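Local structure of beta-L-arabinobiosidase (Bacteroides thetaiotaomicron, 5MQR) at residues E652-E655 against E656-L660; A624-S627 against H628-E631. The protein probably hydrolyses glycosidic bonds in plant pectin as a multidomain beta-L-arabinobiosidase with an N-terminal beta-propeller and a family-assigned sialidase function. All coordinates share one frame; numbering follows the deposited sequence.

Interaction 1: E652-E655 against E656-L660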
loop_
_atom_site.group_PDB
_atom_site.type_symbol
_atom_site.label_atom_id
_atom_site.label_comp_id
_atom_site.label_asym_id
_atom_site.label_seq_id
_atom_site.Cartn_x
_atom_site.Cartn_y
_atom_site.Cartn_z
ATOM N N GLU A 652 8.163 9.687 22.297
ATOM C CA GLU A 652 6.735 9.507 22.617
ATOM C C GLU A 652 5.908 10.703 22.122
ATOM O O GLU A 652 4.860 10.518 21.477
ATOM C CB GLU A 652 6.532 9.278 24.120
ATOM C CG GLU A 652 5.074 9.232 24.571
ATOM C CD GLU A 652 4.926 8.842 26.049
ATOM O OE1 GLU A 652 5.640 9.409 26.911
ATOM O OE2 GLU A 652 4.088 7.953 26.349
ATOM N N TRP A 653 6.383 11.913 22.414
ATOM C CA TRP A 653 5.754 13.118 21.902
ATOM C C TRP A 653 5.677 13.094 20.369
ATOM O O TRP A 653 4.637 13.435 19.813
ATOM C CB TRP A 653 6.479 14.366 22.407
ATOM C CG TRP A 653 5.892 15.670 21.905
ATOM C CD1 TRP A 653 4.948 16.450 22.524
ATOM C CD2 TRP A 653 6.206 16.325 20.678
ATOM N NE1 TRP A 653 4.677 17.561 21.755
ATOM C CE2 TRP A 653 5.428 17.498 20.614
ATOM C CE3 TRP A 653 7.069 16.031 19.627
ATOM C CZ2 TRP A 653 5.493 18.371 19.550
ATOM C CZ3 TRP A 653 7.139 16.910 18.567
ATOM C CH2 TRP A 653 6.355 18.067 18.536
HETATM N N MSE A 654 6.752 12.692 19.696
HETATM C CA MSE A 654 6.750 12.646 18.218
HETATM C C MSE A 654 5.708 11.670 17.727
HETATM O O MSE A 654 4.924 11.986 16.833
HETATM C CB MSE A 654 8.136 12.293 17.649
HETATM C CG MSE A 654 9.076 13.496 17.716
HETATM SE SE MSE A 654 10.965 12.949 17.627
HETATM C CE MSE A 654 10.992 12.600 15.695
ATOM N N GLU A 655 5.678 10.479 18.319
ATOM C CA GLU A 655 4.714 9.462 17.935
ATOM C C GLU A 655 3.254 9.969 18.020
ATOM O O GLU A 655 2.448 9.657 17.157
ATOM C CB GLU A 655 4.905 8.196 18.779
ATOM C CG GLU A 655 4.045 7.040 18.307
ATOM C CD GLU A 655 4.192 5.744 19.116
ATOM O OE1 GLU A 655 4.745 5.717 20.243
ATOM O OE2 GLU A 655 3.697 4.735 18.601
ATOM N N GLU A 656 2.940 10.762 19.039
ATOM C CA GLU A 656 1.606 11.392 19.208
ATOM C C GLU A 656 1.328 12.518 18.220
ATOM O O GLU A 656 0.184 12.732 17.873
ATOM C CB GLU A 656 1.441 12.000 20.622
ATOM C CG GLU A 656 1.078 11.009 21.707
ATOM C CD GLU A 656 1.388 11.473 23.146
ATOM O OE1 GLU A 656 1.532 12.702 23.401
ATOM O OE2 GLU A 656 1.501 10.583 24.039
ATOM N N ASN A 657 2.356 13.254 17.804
ATOM C CA ASN A 657 2.158 14.521 17.111
ATOM C C ASN A 657 2.572 14.619 15.671
ATOM O O ASN A 657 1.994 15.418 14.964
ATOM C CB ASN A 657 2.818 15.625 17.910
ATOM C CG ASN A 657 2.024 15.960 19.128
ATOM O OD1 ASN A 657 1.015 16.653 19.028
ATOM N ND2 ASN A 657 2.418 15.405 20.278
ATOM N N ILE A 658 3.552 13.845 15.211
ATOM C CA ILE A 658 4.079 14.125 13.888
ATOM C C ILE A 658 3.467 13.325 12.752
ATOM O O ILE A 658 3.232 12.124 12.894
ATOM C CB ILE A 658 5.611 14.100 13.839
ATOM C CG1 ILE A 658 6.223 12.727 14.074
ATOM C CG2 ILE A 658 6.173 15.102 14.837
ATOM C CD1 ILE A 658 7.620 12.642 13.498
ATOM N N PRO A 659 3.204 13.994 11.606
ATOM C CA PRO A 659 3.018 13.200 10.408
ATOM C C PRO A 659 4.281 12.395 10.144
ATOM O O PRO A 659 5.389 12.801 10.555
ATOM C CB PRO A 659 2.762 14.251 9.306
ATOM C CG PRO A 659 2.274 15.456 10.045
ATOM C CD PRO A 659 3.035 15.431 11.333
ATOM N N LEU A 660 4.132 11.253 9.502
ATOM C CA LEU A 660 5.286 10.407 9.201
ATOM C C LEU A 660 5.680 10.501 7.734
ATOM O O LEU A 660 4.816 10.628 6.874
ATOM C CB LEU A 660 4.991 8.962 9.587
ATOM C CG LEU A 660 4.644 8.714 11.067
ATOM C CD1 LEU A 660 4.180 7.273 11.265
ATOM C CD2 LEU A 660 5.799 9.013 12.012
HETATM O O HOH W 1 3.576 9.807 14.535
#
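Asn657 lays its side-chain amide over one face of the Trp653 indole: ND2 stands 3.4 Å above the ring plane, and the amide and ring planes differ by 26°. ND2 also donates to Trp653 O (3.0 Å), with that oxygen near the amide plane, while Asn657 CB makes a CH-pi contact with the six-membered ring, 4.2 Å from its centroid. The indole reaches this place because CG is anti to the backbone N (chi1 179°). Without the indole, as with an alanine here, the Asn657 amide is likely to lose the face it lies over, and a gap would probably open beside Ile658 CG2. Met654 O, gripped by Ile658 N at 2.8 Å and Asn657 N at 3.0 Å, closes the last turn; selenomethionine CE of Met654 meets Ile658 CD1 at 4.0 Å.

The loose side belongs to Glu652 and Glu656, which run side by side with their OE2 atoms 4.4 Å apart; both form salt bridges to Lys614, which probably offsets their repulsion. Within the fold, Trp653 meets Tyr727 edge-to-face, Asn657 OD1 accepts from Asp724 N, and Ile658 packs on helix 666-680 as the chain leaves helix 647-657 for strand 660-662, paired antiparallel with strand 1053-1061.

Interaction 2: A624-S627 against H628-E631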
loop_
_atom_site.group_PDB
_atom_site.type_symbol
_atom_site.label_atom_id
_atom_site.label_comp_id
_atom_site.label_asym_id
_atom_site.label_seq_id
_atom_site.Cartn_x
_atom_site.Cartn_y
_atom_site.Cartn_z
ATOM N N ALA A 624 7.151 3.021 14.902
ATOM C CA ALA A 624 8.246 2.069 15.262
ATOM C C ALA A 624 9.354 1.951 14.218
ATOM O O ALA A 624 10.513 1.731 14.575
ATOM C CB ALA A 624 7.706 0.664 15.598
ATOM N N ASP A 625 9.034 2.137 12.943
ATOM C CA ASP A 625 10.100 2.135 11.932
ATOM C C ASP A 625 10.939 3.417 11.845
ATOM O O ASP A 625 11.941 3.425 11.135
ATOM C CB ASP A 625 9.545 1.773 10.575
ATOM C CG ASP A 625 8.865 0.440 10.587
ATOM O OD1 ASP A 625 9.417 -0.508 11.178
ATOM O OD2 ASP A 625 7.782 0.333 10.022
ATOM N N PHE A 626 10.527 4.470 12.554
ATOM C CA PHE A 626 11.237 5.756 12.554
ATOM C C PHE A 626 11.755 6.221 13.922
ATOM O O PHE A 626 12.482 7.237 13.998
ATOM C CB PHE A 626 10.367 6.819 11.890
ATOM C CG PHE A 626 9.906 6.412 10.533
ATOM C CD1 PHE A 626 10.742 6.561 9.430
ATOM C CD2 PHE A 626 8.677 5.787 10.362
ATOM C CE1 PHE A 626 10.353 6.109 8.188
ATOM C CE2 PHE A 626 8.285 5.342 9.118
ATOM C CZ PHE A 626 9.123 5.510 8.033
ATOM N N SER A 627 11.462 5.455 14.970
ATOM C CA SER A 627 11.829 5.837 16.310
ATOM C C SER A 627 13.326 5.829 16.523
ATOM O O SER A 627 13.787 6.523 17.423
ATOM C CB SER A 627 11.183 4.929 17.351
ATOM O OG SER A 627 11.559 3.598 17.103
ATOM N N HIS A 628 14.076 5.080 15.707
ATOM C CA HIS A 628 15.538 5.159 15.714
ATOM C C HIS A 628 16.104 6.589 15.525
ATOM O O HIS A 628 17.175 6.887 16.035
ATOM C CB HIS A 628 16.159 4.203 14.686
ATOM C CG HIS A 628 15.924 4.601 13.255
ATOM N ND1 HIS A 628 16.777 5.432 12.562
ATOM C CD2 HIS A 628 14.934 4.275 12.388
ATOM C CE1 HIS A 628 16.327 5.599 11.334
ATOM N NE2 HIS A 628 15.206 4.911 11.204
ATOM N N TYR A 629 15.399 7.471 14.822
ATOM C CA TYR A 629 15.879 8.858 14.644
ATOM C C TYR A 629 15.972 9.578 15.968
ATOM O O TYR A 629 17.063 10.012 16.336
ATOM C CB TYR A 629 15.032 9.643 13.609
ATOM C CG TYR A 629 15.308 9.247 12.170
ATOM C CD1 TYR A 629 16.574 9.443 11.587
ATOM C CD2 TYR A 629 14.319 8.684 11.376
ATOM C CE1 TYR A 629 16.839 9.094 10.251
ATOM C CE2 TYR A 629 14.567 8.325 10.048
ATOM C CZ TYR A 629 15.820 8.542 9.484
ATOM O OH TYR A 629 16.032 8.202 8.174
ATOM N N ALA A 630 14.854 9.671 16.709
ATOM C CA ALA A 630 14.860 10.308 18.050
ATOM C C ALA A 630 15.939 9.726 18.947
ATOM O O ALA A 630 16.661 10.476 19.622
ATOM C CB ALA A 630 13.500 10.199 18.729
ATOM N N GLU A 631 16.037 8.391 18.943
ATOM C CA GLU A 631 17.053 7.675 19.716
ATOM C C GLU A 631 18.477 8.092 19.340
ATOM O O GLU A 631 19.270 8.393 20.215
ATOM C CB GLU A 631 16.883 6.154 19.565
ATOM C CG GLU A 631 15.693 5.607 20.362
ATOM C CD GLU A 631 15.096 4.318 19.793
ATOM O OE1 GLU A 631 15.846 3.455 19.257
ATOM O OE2 GLU A 631 13.855 4.143 19.900
HETATM O O HOH W 2 13.064 2.609 14.447
HETATM O O HOH W 3 12.094 9.486 15.748
#
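Tyr629 N donates to Phe626 O over 3.0 Å (N-H...O angle 158°) and Glu631 N to Ser627 O over 3.3 Å (171°), so an i to i+3 bond is followed by an i to i+4 bond as the loop winds into helix 627-636. Water completes this opening turn: one molecule links Phe626 O to Ala630 N, 2.9 Å from each, standing in for a direct i to i+4 bond, and another bridges Ala624 O and His628 N.

Among the side chains, His628 turns back over the loop. Its CG sits between the backbone N and the carbonyl carbon (chi1 70°), which brings the ring edge to Asp625 O, with CD2 3.4 Å from that oxygen and the oxygen near the ring plane. His628 CE1 lies 3.4 Å above the Tyr629 ring plane, over its centre. Tyr629 CE2 approaches the edge of the Phe626 ring, 4.3 Å from CD1. Both aromatic rings also lie nearly parallel to that of Tyr673, on helix 666-680, and Tyr629 OH is hydrogen-bonded to Glu669 OE2 of that helix.

The extended side chain of Glu631 runs alongside the Ser627 carbonyl, its OE2 3.7 Å from Ser627 OG and 3.4 Å from Ser627 O. The last two atoms, OE2 and the carbonyl O, are both acceptors, so this approach is no bond; the position near the helix N-terminus may nevertheless suit a negative charge. The chemistry therefore divides: aromatic packing and a tethered phenol on the buried face, backbone bonds and water at the helix start, and a carboxylate beside Ser627 on the exposed side, with no bond to that residue.

The two contacts follow in series along the chain, interaction 2 at the start of helix 627-636 and interaction 1 at the end of helix 647-657, with centres about 11 Å apart. They touch directly where Met654 SE lies 3.9 Å from Ala630 CB, and Ser651, one residue before interaction 1, packs against both Ser627 and Ala630. Helix 666-680 is their common support: Tyr673 receives Phe626 and Tyr629 from one contact and Ile658 and Leu660 from the other. No residue of either contact is a ligand of the sodium or calcium ions of this structure; the contacts describe the packing of helices 627-636 and 647-657 on helix 666-680.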